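Local coordinates for putative HTH-type transcriptional regulator YwnA (Bacillus subtilis subsp. subtilis, PDB 1XD7), which probably binds DNA as a winged-helix transcriptional regulator of the Rrf2 family, at residues R7-L15 with V39-L47; P68-Y77 with M118-K128. One frame throughout, in Å; residues are numbered along the deposited sequence.

Interaction 1. Residues R7-L15 with V39-L47. With SO4 (sulfate ion), chain B.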
loop_
_atom_site.group_PDB
_atom_site.type_symbol
_atom_site.label_atom_id
_atom_site.label_comp_id
_atom_site.label_asym_id
_atom_site.label_seq_id
_atom_site.Cartn_x
_atom_site.Cartn_y
_atom_site.Cartn_z
ATOM N N ARG A 7 -8.022 7.078 3.055
ATOM C CA ARG A 7 -9.315 7.712 2.809
ATOM C C ARG A 7 -10.394 6.646 2.674
ATOM O O ARG A 7 -11.590 6.942 2.691
ATOM C CB ARG A 7 -9.265 8.517 1.506
ATOM C CG ARG A 7 -8.040 9.398 1.331
ATOM C CD ARG A 7 -8.133 10.255 0.061
ATOM N NE ARG A 7 -6.953 11.103 -0.106
ATOM C CZ ARG A 7 -6.870 12.107 -0.976
ATOM N NH1 ARG A 7 -7.904 12.396 -1.761
ATOM N NH2 ARG A 7 -5.752 12.824 -1.063
ATOM N N LEU A 8 -9.949 5.405 2.514
ATOM C CA LEU A 8 -10.841 4.270 2.334
ATOM C C LEU A 8 -11.595 4.048 3.636
ATOM O O LEU A 8 -12.826 3.907 3.664
ATOM C CB LEU A 8 -10.005 3.039 1.998
ATOM C CG LEU A 8 -10.630 1.847 1.287
ATOM C CD1 LEU A 8 -10.015 0.603 1.885
ATOM C CD2 LEU A 8 -12.121 1.822 1.435
ATOM N N ALA A 9 -10.835 4.018 4.716
ATOM C CA ALA A 9 -11.414 3.832 6.026
ATOM C C ALA A 9 -12.441 4.937 6.267
ATOM O O ALA A 9 -13.617 4.671 6.547
ATOM C CB ALA A 9 -10.327 3.883 7.081
ATOM N N VAL A 10 -12.007 6.186 6.138
ATOM C CA VAL A 10 -12.932 7.292 6.363
ATOM C C VAL A 10 -14.138 7.168 5.441
ATOM O O VAL A 10 -15.273 7.468 5.838
ATOM C CB VAL A 10 -12.218 8.665 6.174
ATOM C CG1 VAL A 10 -13.218 9.782 6.060
ATOM C CG2 VAL A 10 -11.296 8.925 7.368
ATOM N N ALA A 11 -13.911 6.711 4.214
ATOM C CA ALA A 11 -15.036 6.568 3.306
ATOM C C ALA A 11 -15.972 5.465 3.807
ATOM O O ALA A 11 -17.180 5.552 3.635
ATOM C CB ALA A 11 -14.553 6.263 1.898
ATOM N N ILE A 12 -15.408 4.438 4.438
ATOM C CA ILE A 12 -16.206 3.332 4.965
ATOM C C ILE A 12 -17.072 3.755 6.170
ATOM O O ILE A 12 -18.272 3.450 6.220
ATOM C CB ILE A 12 -15.310 2.144 5.376
ATOM C CG1 ILE A 12 -14.457 1.691 4.186
ATOM C CG2 ILE A 12 -16.169 0.987 5.831
ATOM C CD1 ILE A 12 -15.262 1.139 3.030
ATOM N N HIS A 13 -16.478 4.448 7.139
ATOM C CA HIS A 13 -17.253 4.918 8.292
ATOM C C HIS A 13 -18.427 5.724 7.792
ATOM O O HIS A 13 -19.569 5.533 8.215
ATOM C CB HIS A 13 -16.407 5.816 9.185
ATOM C CG HIS A 13 -15.521 5.063 10.111
ATOM N ND1 HIS A 13 -16.001 4.412 11.224
ATOM C CD2 HIS A 13 -14.197 4.793 10.060
ATOM C CE1 HIS A 13 -15.010 3.772 11.822
ATOM N NE2 HIS A 13 -13.903 3.986 11.133
ATOM N N ILE A 14 -18.130 6.630 6.874
ATOM C CA ILE A 14 -19.149 7.494 6.318
ATOM C C ILE A 14 -20.269 6.662 5.723
ATOM O O ILE A 14 -21.445 6.868 6.037
ATOM C CB ILE A 14 -18.540 8.405 5.246
ATOM C CG1 ILE A 14 -17.577 9.386 5.912
ATOM C CG2 ILE A 14 -19.611 9.133 4.498
ATOM C CD1 ILE A 14 -16.791 10.252 4.935
ATOM N N LEU A 15 -19.909 5.719 4.861
ATOM C CA LEU A 15 -20.919 4.888 4.234
ATOM C C LEU A 15 -21.696 4.066 5.244
ATOM O O LEU A 15 -22.895 3.906 5.108
ATOM C CB LEU A 15 -20.276 3.973 3.203
ATOM C CG LEU A 15 -19.758 4.756 1.999
ATOM C CD1 LEU A 15 -18.979 3.832 1.078
ATOM C CD2 LEU A 15 -20.922 5.393 1.264
ATOM N N VAL A 39 -13.419 17.294 4.922
ATOM C CA VAL A 39 -12.977 15.987 4.479
ATOM C C VAL A 39 -14.216 15.174 4.145
ATOM O O VAL A 39 -14.359 14.640 3.038
ATOM C CB VAL A 39 -12.230 15.276 5.607
ATOM C CG1 VAL A 39 -11.871 13.880 5.187
ATOM C CG2 VAL A 39 -10.988 16.065 5.983
ATOM N N VAL A 40 -15.122 15.113 5.116
ATOM C CA VAL A 40 -16.362 14.378 4.976
ATOM C C VAL A 40 -17.152 14.820 3.742
ATOM O O VAL A 40 -17.575 13.991 2.922
ATOM C CB VAL A 40 -17.227 14.548 6.251
ATOM C CG1 VAL A 40 -18.542 13.828 6.086
ATOM C CG2 VAL A 40 -16.477 14.008 7.464
ATOM N N ARG A 41 -17.355 16.118 3.591
ATOM C CA ARG A 41 -18.115 16.569 2.440
ATOM C C ARG A 41 -17.373 16.185 1.165
ATOM O O ARG A 41 -17.984 15.730 0.200
ATOM C CB ARG A 41 -18.325 18.077 2.492
ATOM C CG ARG A 41 -18.763 18.584 3.847
ATOM C CD ARG A 41 -19.184 20.044 3.785
ATOM N NE ARG A 41 -20.570 20.147 3.363
ATOM C CZ ARG A 41 -21.600 20.133 4.201
ATOM N NH1 ARG A 41 -21.395 20.032 5.507
ATOM N NH2 ARG A 41 -22.834 20.196 3.732
ATOM N N ARG A 42 -16.054 16.365 1.172
ATOM C CA ARG A 42 -15.217 16.019 0.018
ATOM C C ARG A 42 -15.413 14.538 -0.316
ATOM O O ARG A 42 -15.782 14.173 -1.435
ATOM C CB ARG A 42 -13.743 16.306 0.336
ATOM C CG ARG A 42 -12.730 15.842 -0.726
ATOM C CD ARG A 42 -13.017 16.418 -2.107
ATOM N NE ARG A 42 -12.016 16.016 -3.095
ATOM C CZ ARG A 42 -12.094 16.305 -4.389
ATOM N NH1 ARG A 42 -13.124 16.997 -4.856
ATOM N NH2 ARG A 42 -11.149 15.892 -5.222
ATOM N N MET A 43 -15.162 13.691 0.671
ATOM C CA MET A 43 -15.351 12.268 0.501
ATOM C C MET A 43 -16.745 12.014 -0.061
ATOM O O MET A 43 -16.921 11.196 -0.966
ATOM C CB MET A 43 -15.210 11.567 1.841
ATOM C CG MET A 43 -13.839 11.683 2.401
ATOM S SD MET A 43 -12.683 10.905 1.280
ATOM C CE MET A 43 -11.574 10.375 2.404
ATOM N N ILE A 44 -17.733 12.738 0.447
ATOM C CA ILE A 44 -19.093 12.545 -0.028
ATOM C C ILE A 44 -19.374 13.020 -1.452
ATOM O O ILE A 44 -20.278 12.495 -2.108
ATOM C CB ILE A 44 -20.107 13.168 0.949
ATOM C CG1 ILE A 44 -20.079 12.393 2.268
ATOM C CG2 ILE A 44 -21.513 13.105 0.368
ATOM C CD1 ILE A 44 -20.948 12.994 3.367
ATOM N N SER A 45 -18.626 14.003 -1.943
ATOM C CA SER A 45 -18.838 14.464 -3.322
ATOM C C SER A 45 -18.239 13.401 -4.236
ATOM O O SER A 45 -18.786 13.080 -5.289
ATOM C CB SER A 45 -18.129 15.788 -3.572
ATOM O OG SER A 45 -17.711 16.360 -2.348
ATOM N N LEU A 46 -17.107 12.855 -3.816
ATOM C CA LEU A 46 -16.444 11.825 -4.590
ATOM C C LEU A 46 -17.350 10.604 -4.681
ATOM O O LEU A 46 -17.647 10.115 -5.776
ATOM C CB LEU A 46 -15.122 11.465 -3.926
ATOM C CG LEU A 46 -14.160 12.653 -3.876
ATOM C CD1 LEU A 46 -12.948 12.307 -3.034
ATOM C CD2 LEU A 46 -13.756 13.042 -5.292
ATOM N N LEU A 47 -17.803 10.123 -3.528
ATOM C CA LEU A 47 -18.677 8.960 -3.497
ATOM C C LEU A 47 -19.895 9.162 -4.385
ATOM O O LEU A 47 -20.346 8.235 -5.054
ATOM C CB LEU A 47 -19.099 8.672 -2.061
ATOM C CG LEU A 47 -17.910 8.154 -1.258
ATOM C CD1 LEU A 47 -18.170 8.263 0.229
ATOM C CD2 LEU A 47 -17.636 6.713 -1.663
HETATM S S SO4 B . -25.505 17.992 4.130
HETATM O O1 SO4 B . -25.171 19.342 4.600
HETATM O O2 SO4 B . -25.541 17.074 5.282
HETATM O O3 SO4 B . -26.809 18.025 3.441
HETATM O O4 SO4 B . -24.486 17.523 3.177
#
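Helix 37-49, the second helix of the predicted helix-turn-helix motif (26-49) and presumably the recognition helix, packs on helix 7-19 through Val40, Met43, Ile44 and Leu47, which meet Val10, Ile14 and Leu15. The two short segments cross nearly at right angles (-84°), their axes 10.2 Å apart at closest approach, and apolar side chains fill the joint. Ile14 is the centre piece. Its CG1 stands anti to the carbonyl carbon (chi1 -67°) and the chain then runs on extended, which carries CD1 over to the facing helix, 3.7 Å from Met43 CB, with Val40 CG1 touching the same methyl. The other branch, Ile14 CG2, reaches Ile44 CG1 at 4.0 Å, so one residue meets three on the facing helix. Toward the N-terminal end of helix 7-19, Val10 CG1 lies 4.2 Å from Met43 CG, the two side chains crossing at about a right angle; Met43 bends beyond CG toward Arg7, but the place of its terminal methyl is doubtful. At the far end, Leu15 CD2 meets Leu47 CD1 at 4.1 Å.

Helix 37-49 turns Arg41 away from this joint. Bent at chi3, its chain brings NH2 2.6 Å from sulfate O1, a hydrogen bond made at the edge of the guanidinium near its plane. Ser26 OG and Gly61 N also hydrogen-bond the ion, which probably came from the crystallisation liquor; it may mark where a DNA phosphate could sit.

Around the crossing, Val40 leans on Ile29 and Ala30 of helix 26-33, Met43 touches Val80 of helix 73-80, and Leu15 and Leu47 both pack on Leu53 of strand 53-54, where the wing begins. The outer side of helix 7-19, at Leu8 and Ala9, packs on Phe111 of the second subunit.

Interaction 2. Residues P68-Y77 with M118-K128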
loop_
_atom_site.group_PDB
_atom_site.type_symbol
_atom_site.label_atom_id
_atom_site.label_comp_id
_atom_site.label_asym_id
_atom_site.label_seq_id
_atom_site.Cartn_x
_atom_site.Cartn_y
_atom_site.Cartn_z
ATOM N N PRO A 68 -25.774 -2.250 0.285
ATOM C CA PRO A 68 -24.478 -2.510 0.921
ATOM C C PRO A 68 -23.820 -3.821 0.506
ATOM O O PRO A 68 -22.598 -3.994 0.626
ATOM C CB PRO A 68 -24.827 -2.525 2.404
ATOM C CG PRO A 68 -25.938 -1.549 2.490
ATOM C CD PRO A 68 -26.779 -1.858 1.290
ATOM N N ALA A 69 -24.638 -4.759 0.054
ATOM C CA ALA A 69 -24.131 -6.057 -0.348
ATOM C C ALA A 69 -23.624 -5.966 -1.772
ATOM O O ALA A 69 -22.938 -6.852 -2.248
ATOM C CB ALA A 69 -25.235 -7.109 -0.243
ATOM N N ASP A 70 -23.972 -4.879 -2.439
ATOM C CA ASP A 70 -23.556 -4.664 -3.810
ATOM C C ASP A 70 -22.514 -3.560 -3.889
ATOM O O ASP A 70 -22.337 -2.950 -4.944
ATOM C CB ASP A 70 -24.756 -4.268 -4.661
ATOM C CG ASP A 70 -25.872 -5.279 -4.585
ATOM O OD1 ASP A 70 -27.014 -4.910 -4.934
ATOM O OD2 ASP A 70 -25.603 -6.437 -4.178
ATOM N N ILE A 71 -21.829 -3.294 -2.784
ATOM C CA ILE A 71 -20.823 -2.244 -2.780
ATOM C C ILE A 71 -19.515 -2.807 -2.317
ATOM O O ILE A 71 -19.318 -3.039 -1.129
ATOM C CB ILE A 71 -21.200 -1.101 -1.841
ATOM C CG1 ILE A 71 -22.643 -0.657 -2.110
ATOM C CG2 ILE A 71 -20.252 0.063 -2.058
ATOM C CD1 ILE A 71 -23.124 0.470 -1.221
ATOM N N SER A 72 -18.610 -3.027 -3.260
ATOM C CA SER A 72 -17.317 -3.598 -2.924
ATOM C C SER A 72 -16.387 -2.544 -2.363
ATOM O O SER A 72 -16.499 -1.372 -2.706
ATOM C CB SER A 72 -16.685 -4.207 -4.175
ATOM O OG SER A 72 -16.486 -3.201 -5.152
ATOM N N LEU A 73 -15.468 -2.953 -1.504
ATOM C CA LEU A 73 -14.532 -1.997 -0.957
ATOM C C LEU A 73 -13.677 -1.453 -2.108
ATOM O O LEU A 73 -13.393 -0.262 -2.178
ATOM C CB LEU A 73 -13.675 -2.661 0.117
ATOM C CG LEU A 73 -14.487 -3.168 1.324
ATOM C CD1 LEU A 73 -13.596 -3.277 2.549
ATOM C CD2 LEU A 73 -15.620 -2.204 1.634
ATOM N N LEU A 74 -13.295 -2.323 -3.031
ATOM C CA LEU A 74 -12.506 -1.891 -4.176
ATOM C C LEU A 74 -13.274 -0.765 -4.866
ATOM O O LEU A 74 -12.704 0.268 -5.218
ATOM C CB LEU A 74 -12.286 -3.077 -5.128
ATOM C CG LEU A 74 -11.537 -2.924 -6.463
ATOM C CD1 LEU A 74 -12.462 -2.325 -7.487
ATOM C CD2 LEU A 74 -10.287 -2.086 -6.291
ATOM N N GLU A 75 -14.579 -0.962 -5.026
ATOM C CA GLU A 75 -15.448 0.035 -5.656
ATOM C C GLU A 75 -15.333 1.364 -4.908
ATOM O O GLU A 75 -15.322 2.436 -5.520
ATOM C CB GLU A 75 -16.901 -0.464 -5.636
ATOM C CG GLU A 75 -17.927 0.418 -6.346
ATOM C CD GLU A 75 -19.243 -0.324 -6.616
ATOM O OE1 GLU A 75 -19.351 -1.521 -6.271
ATOM O OE2 GLU A 75 -20.176 0.281 -7.186
ATOM N N VAL A 76 -15.242 1.285 -3.582
ATOM C CA VAL A 76 -15.123 2.475 -2.745
ATOM C C VAL A 76 -13.758 3.103 -2.939
ATOM O O VAL A 76 -13.625 4.321 -3.061
ATOM C CB VAL A 76 -15.255 2.133 -1.244
ATOM C CG1 VAL A 76 -15.129 3.401 -0.418
ATOM C CG2 VAL A 76 -16.573 1.444 -0.975
ATOM N N TYR A 77 -12.746 2.248 -2.940
ATOM C CA TYR A 77 -11.365 2.658 -3.111
ATOM C C TYR A 77 -11.148 3.599 -4.293
ATOM O O TYR A 77 -10.690 4.721 -4.120
ATOM C CB TYR A 77 -10.493 1.424 -3.292
ATOM C CG TYR A 77 -9.023 1.727 -3.490
ATOM C CD1 TYR A 77 -8.243 2.229 -2.447
ATOM C CD2 TYR A 77 -8.402 1.478 -4.716
ATOM C CE1 TYR A 77 -6.873 2.468 -2.620
ATOM C CE2 TYR A 77 -7.032 1.714 -4.901
ATOM C CZ TYR A 77 -6.273 2.205 -3.850
ATOM O OH TYR A 77 -4.916 2.409 -4.026
ATOM N N MET A 118 -3.753 -6.676 -4.070
ATOM C CA MET A 118 -4.392 -5.724 -3.167
ATOM C C MET A 118 -5.819 -5.533 -3.702
ATOM O O MET A 118 -6.801 -5.860 -3.028
ATOM C CB MET A 118 -3.620 -4.383 -3.192
ATOM C CG MET A 118 -3.904 -3.382 -2.041
ATOM S SD MET A 118 -4.534 -1.729 -2.559
ATOM C CE MET A 118 -2.993 -0.931 -3.128
ATOM N N GLU A 119 -5.922 -5.052 -4.937
ATOM C CA GLU A 119 -7.213 -4.791 -5.563
ATOM C C GLU A 119 -8.173 -5.964 -5.608
ATOM O O GLU A 119 -9.391 -5.776 -5.646
ATOM C CB GLU A 119 -7.030 -4.291 -6.987
ATOM C CG GLU A 119 -6.440 -2.909 -7.115
ATOM C CD GLU A 119 -6.523 -2.399 -8.542
ATOM O OE1 GLU A 119 -6.035 -3.106 -9.448
ATOM O OE2 GLU A 119 -7.078 -1.302 -8.765
ATOM N N ASN A 120 -7.646 -7.178 -5.627
ATOM C CA ASN A 120 -8.533 -8.327 -5.695
ATOM C C ASN A 120 -9.232 -8.650 -4.372
ATOM O O ASN A 120 -10.362 -9.134 -4.371
ATOM C CB ASN A 120 -7.782 -9.523 -6.268
ATOM C CG ASN A 120 -7.707 -9.471 -7.787
ATOM O OD1 ASN A 120 -6.946 -10.208 -8.411
ATOM N ND2 ASN A 120 -8.509 -8.598 -8.389
ATOM N N GLU A 121 -8.580 -8.373 -3.250
ATOM C CA GLU A 121 -9.224 -8.588 -1.965
ATOM C C GLU A 121 -10.333 -7.548 -1.831
ATOM O O GLU A 121 -11.496 -7.886 -1.620
ATOM C CB GLU A 121 -8.232 -8.414 -0.822
ATOM C CG GLU A 121 -7.571 -9.701 -0.426
ATOM C CD GLU A 121 -8.591 -10.770 -0.112
ATOM O OE1 GLU A 121 -9.338 -10.593 0.872
ATOM O OE2 GLU A 121 -8.659 -11.779 -0.849
ATOM N N LEU A 122 -9.971 -6.279 -1.982
ATOM C CA LEU A 122 -10.937 -5.193 -1.867
ATOM C C LEU A 122 -12.199 -5.441 -2.652
ATOM O O LEU A 122 -13.234 -4.849 -2.369
ATOM C CB LEU A 122 -10.339 -3.885 -2.353
ATOM C CG LEU A 122 -9.184 -3.341 -1.536
ATOM C CD1 LEU A 122 -8.624 -2.138 -2.269
ATOM C CD2 LEU A 122 -9.652 -2.972 -0.143
ATOM N N ALA A 123 -12.111 -6.293 -3.660
ATOM C CA ALA A 123 -13.280 -6.581 -4.465
ATOM C C ALA A 123 -14.002 -7.799 -3.904
ATOM O O ALA A 123 -15.115 -8.106 -4.301
ATOM C CB ALA A 123 -12.876 -6.820 -5.908
ATOM N N SER A 124 -13.360 -8.489 -2.975
ATOM C CA SER A 124 -13.966 -9.664 -2.383
ATOM C C SER A 124 -14.963 -9.266 -1.291
ATOM O O SER A 124 -16.057 -9.824 -1.208
ATOM C CB SER A 124 -12.888 -10.576 -1.800
ATOM O OG SER A 124 -12.220 -9.954 -0.718
ATOM N N LYS A 125 -14.585 -8.290 -0.469
ATOM C CA LYS A 125 -15.443 -7.828 0.610
ATOM C C LYS A 125 -16.489 -6.860 0.093
ATOM O O LYS A 125 -16.369 -6.331 -1.010
ATOM C CB LYS A 125 -14.617 -7.138 1.686
ATOM C CG LYS A 125 -13.333 -7.853 2.014
ATOM C CD LYS A 125 -13.583 -9.297 2.362
ATOM C CE LYS A 125 -12.263 -10.003 2.587
ATOM N NZ LYS A 125 -11.448 -9.276 3.597
ATOM N N SER A 126 -17.519 -6.646 0.902
ATOM C CA SER A 126 -18.610 -5.739 0.571
ATOM C C SER A 126 -18.802 -4.798 1.754
ATOM O O SER A 126 -18.233 -5.001 2.822
ATOM C CB SER A 126 -19.909 -6.516 0.363
ATOM O OG SER A 126 -20.414 -6.999 1.601
ATOM N N LEU A 127 -19.603 -3.769 1.565
ATOM C CA LEU A 127 -19.863 -2.842 2.647
ATOM C C LEU A 127 -20.560 -3.666 3.741
ATOM O O LEU A 127 -20.207 -3.590 4.920
ATOM C CB LEU A 127 -20.795 -1.734 2.167
ATOM C CG LEU A 127 -20.776 -0.432 2.975
ATOM C CD1 LEU A 127 -22.121 0.250 2.830
ATOM C CD2 LEU A 127 -20.444 -0.697 4.437
ATOM N N LYS A 128 -21.537 -4.466 3.320
ATOM C CA LYS A 128 -22.278 -5.313 4.242
ATOM C C LYS A 128 -21.309 -6.170 5.012
ATOM O O LYS A 128 -21.395 -6.301 6.232
ATOM C CB LYS A 128 -23.251 -6.212 3.491
ATOM C CG LYS A 128 -24.020 -7.158 4.411
ATOM C CD LYS A 128 -25.196 -7.820 3.694
ATOM C CE LYS A 128 -26.016 -8.703 4.636
ATOM N NZ LYS A 128 -27.220 -9.261 3.940
#
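Leu74 and Leu122 meet through both backbone and side chain. Leu74 N gives a hydrogen bond to Leu122 O at 2.6 Å, and Leu122 CB sits 3.5 Å from Leu74 CA, closer than carbons usually pack. Leu74 then sends CG anti to its own amide nitrogen (chi1 177°), which lays CD2 against Glu119 CB, while Ala123 CB closes on Leu74 CB. Leu122 reaches the other way: CD1 covers one face of the Tyr77 ring, 4.1 Å from Tyr77 CG, and CD2 touches Leu73 CB. Met118 adds an oblique Met-aromatic contact, its SD 5.0 Å from the centroid of the Tyr77 ring.

Farther along, the donors and acceptors change sides. Leu127 N bonds to Ile71 O at 2.8 Å, and Lys128 N to Pro68 O at 2.9 Å. Beside these bonds Ile71 and Leu127 lie side by side, and Leu127 CD1 packs on Pro68 CB.

Ser72 and Ser126 set up the two helix starts. Glu75 N bonds to Ser72 OG, whose exact place is less sure, and Ser72 N makes a weak bond to Glu75 OE1, together a capping box; Ser126 caps helix 127-130 and its OG also bonds to Asp129. Each helix thus begins with amide N-H groups that have no earlier turn to serve them, and carbonyls of the partner segment take up Leu74 N on one side and Leu127 N and Lys128 N on the other. Met118 and Glu121 also pack on Val114 of the second subunit. This is the junction, in an Rrf2-type winged-helix regulator, where the long helix 98-122, part of the dimer contact, ends and the chain folds back past the wing strand 63-64, Leu127 resting on Leu64.

How the interactions relate
Helix 7-19 comes first, and interaction 1 closes when the chain, after passing through helix 26-33, returns along helix 37-49 to cross it. The wing strands 53-54 and 63-64 follow, and only then does interaction 2 open at 68-77; it closes after the chain, unmodelled at 83-93, has gone out and helix 98-122 has run back to end in 118-128. The two loops stand in series, neither nested nor crossed. Their centres are about 15 Å apart, yet they meet: Ile12 packs on Leu73, and Leu8, Ala11 and Leu15 on Val76. Helix 73-80 thus joins helix 7-19, which backs the predicted motif, to the C-terminal junction, and both contacts touch the second subunit.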